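Local coordinates for thiol-activated cytolysin (Desulfobulbus propionicus, PDB 6NAL), which probably forms large pores in membranes, as do the cholesterol-dependent cytolysins to whose family it belongs, at residues Ala62-Ser65 and Ala66-Asp69; Ile128-Lys131 and Trp132-Ser135; Thr217-Asp220 and Leu221-Gly225; Asp310-Gln313 and Lys314-Ile318; Ala450-Pro453 and Leu454-Val457. All blocks are in the same frame, centred on the assembly; numbering follows the deposited sequence.

Interaction 1. Residues Ala62-Ser65 and Ala66-Asp69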
loop_
_atom_site.group_PDB
_atom_site.type_symbol
_atom_site.label_atom_id
_atom_site.label_comp_id
_atom_site.label_asym_id
_atom_site.label_seq_id
_atom_site.Cartn_x
_atom_site.Cartn_y
_atom_site.Cartn_z
ATOM N N ALA A 62 -10.031 -11.120 32.672
ATOM C CA ALA A 62 -10.489 -12.490 32.827
ATOM C C ALA A 62 -10.403 -12.942 34.279
ATOM O O ALA A 62 -9.523 -12.535 35.040
ATOM C CB ALA A 62 -9.663 -13.447 31.978
ATOM N N VAL A 63 -11.339 -13.797 34.660
ATOM C CA VAL A 63 -11.218 -14.533 35.911
ATOM C C VAL A 63 -10.153 -15.606 35.755
ATOM O O VAL A 63 -10.361 -16.567 35.019
ATOM C CB VAL A 63 -12.540 -15.207 36.300
ATOM C CG1 VAL A 63 -12.314 -16.161 37.472
ATOM C CG2 VAL A 63 -13.614 -14.224 36.690
ATOM N N PRO A 64 -9.038 -15.538 36.449
ATOM C CA PRO A 64 -8.047 -16.606 36.292
ATOM C C PRO A 64 -8.536 -17.925 36.874
ATOM O O PRO A 64 -9.224 -17.969 37.897
ATOM C CB PRO A 64 -6.812 -16.081 37.039
ATOM C CG PRO A 64 -7.073 -14.623 37.284
ATOM C CD PRO A 64 -8.590 -14.466 37.343
ATOM N N SER A 65 -8.166 -19.004 36.192
ATOM C CA SER A 65 -8.475 -20.361 36.631
ATOM C C SER A 65 -8.090 -20.611 38.090
ATOM O O SER A 65 -8.765 -21.353 38.809
ATOM C CB SER A 65 -7.716 -21.345 35.744
ATOM O OG SER A 65 -6.309 -21.239 36.028
ATOM N N ALA A 66 -6.987 -20.040 38.531
ATOM C CA ALA A 66 -6.437 -20.380 39.834
ATOM C C ALA A 66 -6.860 -19.401 40.900
ATOM O O ALA A 66 -6.516 -19.594 42.065
ATOM C CB ALA A 66 -4.902 -20.441 39.786
ATOM N N TYR A 67 -7.604 -18.360 40.529
ATOM C CA TYR A 67 -8.107 -17.399 41.497
ATOM C C TYR A 67 -9.613 -17.188 41.391
ATOM O O TYR A 67 -10.089 -16.082 41.664
ATOM C CB TYR A 67 -7.398 -16.060 41.332
ATOM C CG TYR A 67 -5.916 -16.109 41.573
ATOM C CD1 TYR A 67 -5.046 -16.629 40.619
ATOM C CD2 TYR A 67 -5.375 -15.607 42.747
ATOM C CE1 TYR A 67 -3.682 -16.661 40.844
ATOM C CE2 TYR A 67 -4.012 -15.627 42.965
ATOM C CZ TYR A 67 -3.187 -16.161 42.008
ATOM O OH TYR A 67 -1.866 -16.194 42.241
ATOM N N GLU A 68 -10.368 -18.221 40.987
ATOM C CA GLU A 68 -11.829 -18.136 40.996
ATOM C C GLU A 68 -12.357 -17.862 42.405
ATOM O O GLU A 68 -13.315 -17.102 42.577
ATOM C CB GLU A 68 -12.483 -19.428 40.476
ATOM C CG GLU A 68 -11.969 -19.991 39.138
ATOM C CD GLU A 68 -12.997 -20.930 38.435
ATOM O OE1 GLU A 68 -13.983 -21.396 39.103
ATOM O OE2 GLU A 68 -12.800 -21.186 37.211
ATOM N N ASP A 69 -11.744 -18.466 43.425
ATOM C CA ASP A 69 -12.199 -18.297 44.812
ATOM C C ASP A 69 -11.822 -16.954 45.415
ATOM O O ASP A 69 -12.199 -16.695 46.551
ATOM C CB ASP A 69 -11.644 -19.407 45.680
ATOM C CG ASP A 69 -10.111 -19.310 45.860
ATOM O OD1 ASP A 69 -9.419 -18.541 45.119
ATOM O OD2 ASP A 69 -9.607 -20.024 46.752
#

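Interaction 2. Residues Ile128-Lys131 and Trp132-Ser135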
loop_
_atom_site.group_PDB
_atom_site.type_symbol
_atom_site.label_atom_id
_atom_site.label_comp_id
_atom_site.label_asym_id
_atom_site.label_seq_id
_atom_site.Cartn_x
_atom_site.Cartn_y
_atom_site.Cartn_z
ATOM N N ILE A 128 -30.290 -20.015 43.618
ATOM C CA ILE A 128 -31.073 -19.298 42.610
ATOM C C ILE A 128 -31.035 -20.019 41.262
ATOM O O ILE A 128 -32.026 -20.039 40.520
ATOM C CB ILE A 128 -30.562 -17.853 42.489
ATOM C CG1 ILE A 128 -30.773 -17.176 43.835
ATOM C CG2 ILE A 128 -31.258 -17.122 41.348
ATOM C CD1 ILE A 128 -30.222 -15.799 43.898
ATOM N N LEU A 129 -29.878 -20.569 40.893
ATOM C CA LEU A 129 -29.794 -21.334 39.655
ATOM C C LEU A 129 -30.690 -22.567 39.710
ATOM O O LEU A 129 -31.350 -22.915 38.718
ATOM C CB LEU A 129 -28.354 -21.754 39.398
ATOM C CG LEU A 129 -27.471 -20.825 38.561
ATOM C CD1 LEU A 129 -26.105 -21.462 38.474
ATOM C CD2 LEU A 129 -28.077 -20.643 37.229
ATOM N N SER A 130 -30.692 -23.263 40.853
ATOM C CA SER A 130 -31.537 -24.439 41.024
ATOM C C SER A 130 -33.001 -24.084 40.821
ATOM O O SER A 130 -33.706 -24.748 40.064
ATOM C CB SER A 130 -31.297 -25.046 42.401
ATOM O OG SER A 130 -30.010 -25.640 42.430
ATOM N N LYS A 131 -33.460 -23.002 41.443
ATOM C CA LYS A 131 -34.863 -22.655 41.323
ATOM C C LYS A 131 -35.191 -22.261 39.903
ATOM O O LYS A 131 -36.336 -22.404 39.474
ATOM C CB LYS A 131 -35.233 -21.539 42.306
ATOM C CG LYS A 131 -34.891 -21.797 43.816
ATOM C CD LYS A 131 -34.952 -23.275 44.238
ATOM C CE LYS A 131 -34.234 -23.558 45.584
ATOM N NZ LYS A 131 -34.320 -22.404 46.520
ATOM N N TRP A 132 -34.208 -21.790 39.142
ATOM C CA TRP A 132 -34.555 -21.383 37.794
ATOM C C TRP A 132 -34.637 -22.568 36.856
ATOM O O TRP A 132 -35.533 -22.611 36.010
ATOM C CB TRP A 132 -33.579 -20.375 37.210
ATOM C CG TRP A 132 -34.136 -19.758 35.945
ATOM C CD1 TRP A 132 -35.280 -18.981 35.813
ATOM C CD2 TRP A 132 -33.592 -19.881 34.649
ATOM N NE1 TRP A 132 -35.444 -18.604 34.505
ATOM C CE2 TRP A 132 -34.416 -19.140 33.772
ATOM C CE3 TRP A 132 -32.473 -20.532 34.139
ATOM C CZ2 TRP A 132 -34.146 -19.041 32.415
ATOM C CZ3 TRP A 132 -32.207 -20.431 32.793
ATOM C CH2 TRP A 132 -33.046 -19.702 31.942
ATOM N N PHE A 133 -33.704 -23.520 36.929
ATOM C CA PHE A 133 -33.905 -24.665 36.056
ATOM C C PHE A 133 -34.654 -25.803 36.758
ATOM O O PHE A 133 -35.200 -26.671 36.069
ATOM C CB PHE A 133 -32.599 -25.159 35.351
ATOM C CG PHE A 133 -31.394 -25.366 36.222
ATOM C CD1 PHE A 133 -31.457 -26.140 37.380
ATOM C CD2 PHE A 133 -30.161 -24.819 35.832
ATOM C CE1 PHE A 133 -30.306 -26.338 38.155
ATOM C CE2 PHE A 133 -29.016 -25.008 36.601
ATOM C CZ PHE A 133 -29.084 -25.770 37.761
ATOM N N ASP A 134 -34.822 -25.771 38.089
ATOM C CA ASP A 134 -35.872 -26.625 38.648
ATOM C C ASP A 134 -37.261 -26.166 38.231
ATOM O O ASP A 134 -38.242 -26.766 38.668
ATOM C CB ASP A 134 -35.816 -26.678 40.173
ATOM C CG ASP A 134 -35.164 -27.956 40.689
ATOM O OD1 ASP A 134 -35.420 -28.350 41.847
ATOM O OD2 ASP A 134 -34.360 -28.559 39.941
ATOM N N SER A 135 -37.359 -25.108 37.422
ATOM C CA SER A 135 -38.627 -24.598 36.918
ATOM C C SER A 135 -38.693 -24.586 35.393
ATOM O O SER A 135 -39.623 -23.987 34.840
ATOM C CB SER A 135 -38.890 -23.185 37.473
ATOM O OG SER A 135 -38.576 -22.156 36.547
#

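Interaction 3. Residues Thr217-Asp220 and Leu221-Gly225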
loop_
_atom_site.group_PDB
_atom_site.type_symbol
_atom_site.label_atom_id
_atom_site.label_comp_id
_atom_site.label_asym_id
_atom_site.label_seq_id
_atom_site.Cartn_x
_atom_site.Cartn_y
_atom_site.Cartn_z
ATOM N N THR A 217 -10.490 -3.556 61.886
ATOM C CA THR A 217 -9.954 -2.224 62.135
ATOM C C THR A 217 -9.122 -1.791 60.940
ATOM O O THR A 217 -8.747 -2.605 60.091
ATOM C CB THR A 217 -9.076 -2.190 63.398
ATOM O OG1 THR A 217 -8.059 -3.188 63.283
ATOM C CG2 THR A 217 -9.882 -2.459 64.657
ATOM N N TRP A 218 -8.821 -0.493 60.902
ATOM C CA TRP A 218 -7.940 0.029 59.874
ATOM C C TRP A 218 -6.635 -0.742 59.885
ATOM O O TRP A 218 -6.083 -1.076 58.830
ATOM C CB TRP A 218 -7.670 1.532 60.067
ATOM C CG TRP A 218 -6.745 2.028 58.979
ATOM C CD1 TRP A 218 -5.443 2.398 59.113
ATOM C CD2 TRP A 218 -7.046 2.133 57.585
ATOM N NE1 TRP A 218 -4.915 2.754 57.893
ATOM C CE2 TRP A 218 -5.879 2.591 56.937
ATOM C CE3 TRP A 218 -8.189 1.898 56.821
ATOM C CZ2 TRP A 218 -5.819 2.806 55.566
ATOM C CZ3 TRP A 218 -8.125 2.131 55.442
ATOM C CH2 TRP A 218 -6.946 2.573 54.839
ATOM N N GLU A 219 -6.145 -1.069 61.078
ATOM C CA GLU A 219 -4.855 -1.729 61.194
ATOM C C GLU A 219 -4.855 -3.110 60.550
ATOM O O GLU A 219 -3.826 -3.549 60.025
ATOM C CB GLU A 219 -4.461 -1.812 62.666
ATOM C CG GLU A 219 -2.993 -2.053 62.848
ATOM C CD GLU A 219 -2.173 -0.820 62.526
ATOM O OE1 GLU A 219 -2.703 0.319 62.675
ATOM O OE2 GLU A 219 -0.999 -1.000 62.122
ATOM N N ASP A 220 -5.990 -3.801 60.540
ATOM C CA ASP A 220 -6.045 -5.063 59.810
ATOM C C ASP A 220 -5.905 -4.855 58.308
ATOM O O ASP A 220 -5.286 -5.676 57.631
ATOM C CB ASP A 220 -7.344 -5.789 60.108
ATOM C CG ASP A 220 -7.487 -6.097 61.559
ATOM O OD1 ASP A 220 -6.479 -6.575 62.134
ATOM O OD2 ASP A 220 -8.579 -5.826 62.109
ATOM N N LEU A 221 -6.514 -3.796 57.765
ATOM C CA LEU A 221 -6.388 -3.524 56.339
ATOM C C LEU A 221 -4.940 -3.206 55.973
ATOM O O LEU A 221 -4.405 -3.777 55.019
ATOM C CB LEU A 221 -7.306 -2.370 55.943
ATOM C CG LEU A 221 -8.752 -2.689 55.596
ATOM C CD1 LEU A 221 -9.557 -3.222 56.721
ATOM C CD2 LEU A 221 -9.413 -1.382 55.121
ATOM N N ALA A 222 -4.277 -2.310 56.733
ATOM C CA ALA A 222 -2.893 -1.945 56.408
ATOM C C ALA A 222 -1.964 -3.162 56.434
ATOM O O ALA A 222 -1.072 -3.303 55.575
ATOM C CB ALA A 222 -2.372 -0.867 57.361
ATOM N N ARG A 223 -2.176 -4.065 57.395
ATOM C CA ARG A 223 -1.383 -5.293 57.470
ATOM C C ARG A 223 -1.592 -6.185 56.251
ATOM O O ARG A 223 -0.693 -6.943 55.882
ATOM C CB ARG A 223 -1.758 -6.087 58.722
ATOM C CG ARG A 223 -1.224 -5.547 60.041
ATOM C CD ARG A 223 -2.120 -6.102 61.181
ATOM N NE ARG A 223 -1.813 -5.464 62.443
ATOM C CZ ARG A 223 -2.562 -5.541 63.542
ATOM N NH1 ARG A 223 -3.707 -6.241 63.557
ATOM N NH2 ARG A 223 -2.140 -4.909 64.642
ATOM N N ALA A 224 -2.778 -6.148 55.643
ATOM C CA ALA A 224 -3.051 -6.953 54.463
ATOM C C ALA A 224 -2.522 -6.344 53.165
ATOM O O ALA A 224 -2.535 -7.042 52.142
ATOM C CB ALA A 224 -4.555 -7.188 54.344
ATOM N N GLY A 225 -2.047 -5.086 53.180
ATOM C CA GLY A 225 -1.508 -4.472 51.972
ATOM C C GLY A 225 -2.041 -3.092 51.615
ATOM O O GLY A 225 -1.437 -2.386 50.800
#

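Interaction 4. Residues Asp310-Gln313 and Lys314-Ile318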
loop_
_atom_site.group_PDB
_atom_site.type_symbol
_atom_site.label_atom_id
_atom_site.label_comp_id
_atom_site.label_asym_id
_atom_site.label_seq_id
_atom_site.Cartn_x
_atom_site.Cartn_y
_atom_site.Cartn_z
ATOM N N ASP A 310 -14.405 -34.001 7.404
ATOM C CA ASP A 310 -14.969 -34.493 8.661
ATOM C C ASP A 310 -14.350 -33.845 9.880
ATOM O O ASP A 310 -14.946 -33.920 10.955
ATOM C CB ASP A 310 -14.851 -36.027 8.719
ATOM C CG ASP A 310 -15.953 -36.709 7.865
ATOM O OD1 ASP A 310 -15.699 -37.845 7.383
ATOM O OD2 ASP A 310 -17.053 -36.079 7.663
ATOM N N ASP A 311 -13.149 -33.259 9.744
ATOM C CA ASP A 311 -12.636 -32.347 10.761
ATOM C C ASP A 311 -13.407 -31.020 10.741
ATOM O O ASP A 311 -13.766 -30.481 11.799
ATOM C CB ASP A 311 -11.132 -32.125 10.542
ATOM C CG ASP A 311 -10.261 -33.230 11.161
ATOM O OD1 ASP A 311 -10.807 -34.253 11.648
ATOM O OD2 ASP A 311 -9.015 -33.064 11.147
ATOM N N VAL A 312 -13.706 -30.501 9.545
ATOM C CA VAL A 312 -14.479 -29.263 9.422
ATOM C C VAL A 312 -15.849 -29.418 10.080
ATOM O O VAL A 312 -16.298 -28.564 10.859
ATOM C CB VAL A 312 -14.605 -28.867 7.932
ATOM C CG1 VAL A 312 -15.333 -27.537 7.785
ATOM C CG2 VAL A 312 -13.228 -28.805 7.261
ATOM N N GLN A 313 -16.551 -30.496 9.770
ATOM C CA GLN A 313 -17.843 -30.680 10.413
ATOM C C GLN A 313 -17.703 -30.982 11.921
ATOM O O GLN A 313 -18.572 -30.609 12.725
ATOM C CB GLN A 313 -18.608 -31.768 9.651
ATOM C CG GLN A 313 -19.923 -32.178 10.327
ATOM C CD GLN A 313 -20.534 -33.456 9.738
ATOM O OE1 GLN A 313 -20.860 -34.362 10.506
ATOM N NE2 GLN A 313 -20.632 -33.558 8.385
ATOM N N LYS A 314 -16.625 -31.631 12.358
ATOM C CA LYS A 314 -16.465 -31.732 13.803
ATOM C C LYS A 314 -16.270 -30.354 14.432
ATOM O O LYS A 314 -16.710 -30.117 15.558
ATOM C CB LYS A 314 -15.298 -32.646 14.193
ATOM C CG LYS A 314 -15.179 -32.764 15.747
ATOM C CD LYS A 314 -14.571 -34.069 16.262
ATOM C CE LYS A 314 -13.068 -34.140 16.018
ATOM N NZ LYS A 314 -12.635 -35.529 15.601
ATOM N N ILE A 315 -15.619 -29.423 13.741
ATOM C CA ILE A 315 -15.402 -28.105 14.350
ATOM C C ILE A 315 -16.710 -27.342 14.446
ATOM O O ILE A 315 -17.036 -26.749 15.485
ATOM C CB ILE A 315 -14.335 -27.309 13.579
ATOM C CG1 ILE A 315 -12.971 -27.951 13.829
ATOM C CG2 ILE A 315 -14.370 -25.889 14.041
ATOM C CD1 ILE A 315 -11.859 -27.350 13.130
ATOM N N ASN A 316 -17.485 -27.355 13.364
ATOM C CA ASN A 316 -18.732 -26.605 13.331
ATOM C C ASN A 316 -19.689 -27.138 14.339
ATOM O O ASN A 316 -20.515 -26.408 14.873
ATOM C CB ASN A 316 -19.360 -26.676 11.949
ATOM C CG ASN A 316 -18.661 -25.757 11.010
ATOM O OD1 ASN A 316 -18.247 -24.674 11.426
ATOM N ND2 ASN A 316 -18.480 -26.172 9.775
ATOM N N ARG A 317 -19.575 -28.404 14.633
ATOM C CA ARG A 317 -20.439 -28.949 15.653
ATOM C C ARG A 317 -20.048 -28.475 17.029
ATOM O O ARG A 317 -20.912 -28.074 17.821
ATOM C CB ARG A 317 -20.402 -30.451 15.596
ATOM C CG ARG A 317 -21.758 -31.062 16.279
ATOM C CD ARG A 317 -21.458 -32.518 16.139
ATOM N NE ARG A 317 -20.739 -32.841 14.868
ATOM C CZ ARG A 317 -19.682 -33.609 14.691
ATOM N NH1 ARG A 317 -19.324 -34.373 15.671
ATOM N NH2 ARG A 317 -19.182 -33.587 13.446
ATOM N N ILE A 318 -18.752 -28.599 17.360
ATOM C CA ILE A 318 -18.249 -28.020 18.594
ATOM C C ILE A 318 -18.717 -26.585 18.743
ATOM O O ILE A 318 -19.046 -26.152 19.847
ATOM C CB ILE A 318 -16.721 -28.095 18.659
ATOM C CG1 ILE A 318 -16.238 -29.538 18.726
ATOM C CG2 ILE A 318 -16.279 -27.306 19.876
ATOM C CD1 ILE A 318 -14.829 -29.690 18.144
#

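Interaction 5. Residues Ala450-Pro453 and Leu454-Val457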
loop_
_atom_site.group_PDB
_atom_site.type_symbol
_atom_site.label_atom_id
_atom_site.label_comp_id
_atom_site.label_asym_id
_atom_site.label_seq_id
_atom_site.Cartn_x
_atom_site.Cartn_y
_atom_site.Cartn_z
ATOM N N ALA A 450 -0.136 -3.342 -17.538
ATOM C CA ALA A 450 0.163 -4.184 -16.394
ATOM C C ALA A 450 0.659 -5.541 -16.844
ATOM O O ALA A 450 0.360 -6.008 -17.945
ATOM C CB ALA A 450 -1.096 -4.393 -15.575
ATOM N N LEU A 451 1.415 -6.176 -15.978
ATOM C CA LEU A 451 1.838 -7.545 -16.198
ATOM C C LEU A 451 0.657 -8.454 -15.886
ATOM O O LEU A 451 0.194 -8.512 -14.745
ATOM C CB LEU A 451 3.029 -7.887 -15.313
ATOM C CG LEU A 451 3.626 -9.266 -15.526
ATOM C CD1 LEU A 451 4.159 -9.429 -16.923
ATOM C CD2 LEU A 451 4.719 -9.474 -14.491
ATOM N N VAL A 452 0.167 -9.148 -16.898
ATOM C CA VAL A 452 -0.910 -10.122 -16.760
ATOM C C VAL A 452 -0.318 -11.473 -17.140
ATOM O O VAL A 452 0.811 -11.544 -17.654
ATOM C CB VAL A 452 -2.097 -9.730 -17.643
ATOM C CG1 VAL A 452 -2.574 -8.289 -17.298
ATOM C CG2 VAL A 452 -1.715 -9.827 -19.104
ATOM N N PRO A 453 -1.010 -12.569 -16.907
ATOM C CA PRO A 453 -0.362 -13.867 -17.167
ATOM C C PRO A 453 -0.027 -14.111 -18.628
ATOM O O PRO A 453 1.068 -14.613 -18.942
ATOM C CB PRO A 453 -1.382 -14.866 -16.610
ATOM C CG PRO A 453 -2.019 -14.097 -15.431
ATOM C CD PRO A 453 -2.155 -12.677 -15.987
ATOM N N LEU A 454 -0.918 -13.753 -19.543
ATOM C CA LEU A 454 -0.606 -13.903 -20.958
ATOM C C LEU A 454 -1.132 -12.713 -21.731
ATOM O O LEU A 454 -2.341 -12.482 -21.757
ATOM C CB LEU A 454 -1.199 -15.187 -21.522
ATOM C CG LEU A 454 -0.833 -15.374 -23.006
ATOM C CD1 LEU A 454 0.614 -15.825 -23.172
ATOM C CD2 LEU A 454 -1.772 -16.360 -23.656
ATOM N N ARG A 455 -0.228 -11.980 -22.376
ATOM C CA ARG A 455 -0.585 -10.888 -23.264
ATOM C C ARG A 455 -0.101 -11.262 -24.657
ATOM O O ARG A 455 1.070 -11.618 -24.834
ATOM C CB ARG A 455 0.031 -9.570 -22.795
ATOM C CG ARG A 455 -0.477 -8.390 -23.594
ATOM C CD ARG A 455 0.038 -7.077 -23.127
ATOM N NE ARG A 455 -0.339 -6.778 -21.748
ATOM C CZ ARG A 455 -1.468 -6.186 -21.404
ATOM N NH1 ARG A 455 -2.350 -5.880 -22.335
ATOM N NH2 ARG A 455 -1.726 -5.935 -20.131
ATOM N N THR A 456 -0.997 -11.192 -25.638
ATOM C CA THR A 456 -0.701 -11.577 -27.014
ATOM C C THR A 456 -0.926 -10.372 -27.903
ATOM O O THR A 456 -1.972 -9.732 -27.811
ATOM C CB THR A 456 -1.601 -12.716 -27.478
ATOM O OG1 THR A 456 -1.421 -13.854 -26.640
ATOM C CG2 THR A 456 -1.263 -13.136 -28.876
ATOM N N VAL A 457 0.040 -10.042 -28.746
ATOM C CA VAL A 457 -0.168 -9.008 -29.751
ATOM C C VAL A 457 0.066 -9.630 -31.114
ATOM O O VAL A 457 1.149 -10.164 -31.379
ATOM C CB VAL A 457 0.717 -7.764 -29.533
ATOM C CG1 VAL A 457 0.740 -7.359 -28.066
ATOM C CG2 VAL A 457 2.089 -7.949 -30.004
HETATM O O HOH W 1 1.674 -7.331 -20.303
#

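Interaction 1. Residues Ala62-Ser65 and Ala66-Asp69
P64 and Y67 close a type I beta turn: the backbone N of Y67 donates to P64 O at 3.1 Å. S65 has helical backbone angles (phi -50°, psi -37°) and A66 has psi close to zero, and the CA atoms of P64 and Y67 are 5.3 Å apart, all of which supports the assignment.

E68, just past the turn, can be followed outward. Its CB starts the chain back over the turn, because CG lies anti to the carbonyl carbon and beside the backbone N (chi1 -50°). CG then comes to the two carbonyl oxygens of the turn, 3.5 Å from S65 O and 3.6 Å from P64 O. V63 crosses this side chain at about a right angle, its CG1 4.2 Å from E68 CG and 4.1 Å from E68 CA, so that one methyl meets both the root and the first bend of the glutamate. Beyond CG the chain runs extended, and CD and the carboxylate lead on past the turn. V63 and E68 also rest on P333 of strand 332-340, which places the turn against the sheet. Y67 goes another way, toward K87 and P88, and its CD1 lies 4.0 Å from P64 CB, which stands obliquely to the ring.

Interaction 2. Residues Ile128-Lys131 and Trp132-Ser135
L129 and F133 make the straightest bond at this helix end: the backbone N of F133 donates to L129 O at 3.0 Å with an N-H...O angle of 169°. The N of W132 is shared less well, giving weak bonds to both I128 O and L129 O. Past the last turn, S135 OG donates to W132 O at 3.1 Å, from above that carbonyl plane.

Three other polar side chains are turned to partners beyond the two segments. S130 OG bonds to N126 O, K131 NZ forms a salt bridge with D127, and D134 OD2 forms one with R327.

The packing centres on the F133 ring. Its CG stands between the backbone N and the carbonyl carbon (chi1 49°), which folds the ring back over the preceding turn instead of out from the helix. L129 O consequently lies over the centre of one ring face, 3.3 Å above the plane. The ring's CE2 is 4.3 Å from L129 CB, a looser apolar contact. W132 leaves in another direction: it meets H136 edge-to-face and packs on A436 of the second subunit.

L129 O thus takes one straight N-H from F133, a weak one from W132, and the F133 ring face. The pi electrons of the ring and the carbonyl oxygen are probably not an attractive pair by themselves; the oxygen's polarity is met by the N-H groups, which lets the buried ring lie against it at the end of helix 118-133.

Interaction 3. Residues Thr217-Asp220 and Leu221-Gly225
D220 and R223 form a salt bridge one turn apart on helix 218-224, a short helix that opens with T217 as N-cap and ends in a Schellman motif at G225. The charged contact runs from D220 OD1 to R223 NH1 at 3.1 Å, with the carboxylate and guanidinium planes 58° apart. The same carboxylate serves the helix start through its other oxygen: T217 N donates to D220 OD2 at 3.0 Å, meeting it on the anti side, and T217 OG1 adds a weak bond. Gripped at both oxygens, the D220 carboxylate is held in its rotation and links the N-cap to R223.

Backbone bonds carry the turn between. A222 N to W218 O measures 3.0 Å at 165°, and R223 N to E219 O follows, while L221 N to T217 O is weak. At the far end G225 has a phi of 130°, and its N bonds to A222 O.

Over the guanidinium of R223, carried out by a chain extended from CG to NE, lies an aliphatic contact: E219 CG sits 3.3 Å above one face, offset toward the rim. The guanidinium may feel the charge of E219, whose OE2 is 4.5 Å from R223 NE, but this oxygen is well out of the guanidinium plane and no N-H points at it.

Apolar packing occupies another side. L221 crosses the indole of W218 at about a right angle, with L221 CD2 3.8 Å from W218 CZ3. W218 packs on L6, K10 and L11 of helix 2-12. The other methyl of the leucine turns to the N-cap, L221 CD1 lying 3.5 Å from T217 O.

Interaction 4. Residues Asp310-Gln313 and Lys314-Ile318
K314, I315, N316 and R317 each donate a backbone N-H to the carbonyl oxygen of the residue four before, as expected of a regular alpha-helix, and the shortest of these bonds runs from I315 N to D311 O at 2.9 Å.

On the outer side Q313 and R317 meet obliquely. R317 has CG anti to the backbone N but bends at chi3 (-36°), which turns the guanidinium back toward the previous turn. Q313 CG then lies at its edge, in plane, 3.5 Å from R317 NH2, and the amide plane of Q313 stands 75° from the guanidinium. K314 NZ stands 4.5 Å from D311 OD1, opposite charges near each other without a salt bridge. The other oxygen, D311 OD2, is engaged by the backbone N of S305.

The inner side is built differently. I315 CG1 lies 3.3 Å from D311 O, while the isoleucine packs on V289, I291 and L270. V312 and N316 run side by side in the same direction, with V312 CG1 4.0 Å from N316 ND2; the N316 amide is fixed by OD1, which accepts from L270 N.

I315 and I318 face strands 287-294 and 299-305, I318 resting on V293 and Y301, and V312 packs on L270, while Q313, K314 and R317 face outward, as in an amphipathic helix. In related cytolysins a short edge strand and the helix after it cover a core strand and have to swing away before it can pair with a neighbouring subunit; the position of helix 309-320 is consistent with such a covering element.

Interaction 5. Residues Ala450-Pro453 and Leu454-Val457
V452 overlaps the arm and head of R455: its CG2 lies 4.1 Å from R455 CB, and its CG1 is 3.8 Å from R455 NH2, obliquely to the guanidinium. The two side chains cross at a slant, and V452 also touches P472 and D474.

The polar grip comes from the residue two before the valine. R455 NH2 donates to A450 O at 3.0 Å with an N-H...O angle of 160°, in the carbonyl plane and on a lone pair, and A450 O lies at the edge of the guanidinium close to its plane. Reaching it takes a bend at chi3 (-61°), after CG and CD have run out extended from the strand. A water at the same edge also donates to A450 O at 3.0 Å; its leg to R455 NE is unusually short and hence less sure. NH2 also forms a salt bridge with D474 OD2, so this nitrogen joins the loop to the C terminus.

R455 further touches M470 and I427, while backbone bonds pair it with strand 349-372. Residues 450-453 carry the chain from strand 440-449 to strand 454-462, which belongs to a different sheet: an intersheet connection characteristic of the beta-sandwich domain of these cytolysins.

How the interactions relate
From the N terminus the five contacts follow strictly in series, each a local one closing no long loop, and none nests or crosses. Interaction 1 turns the loop between strands 44-59 and 76-78; interaction 2 ends helix 118-133, about 12 Å away at the nearest atoms. Interaction 3 forms the short helix 218-224 against helix 2-12, and interaction 4 lies on helix 309-320 against the large antiparallel sheet that includes strands 287-294 and 299-305. Interaction 5 connects the two sheets of the C-terminal sandwich. Its centre lies about 79 Å from that of interaction 3, on opposite sides of the chain's centre, which reflects the elongated molecule. None of the five touches another.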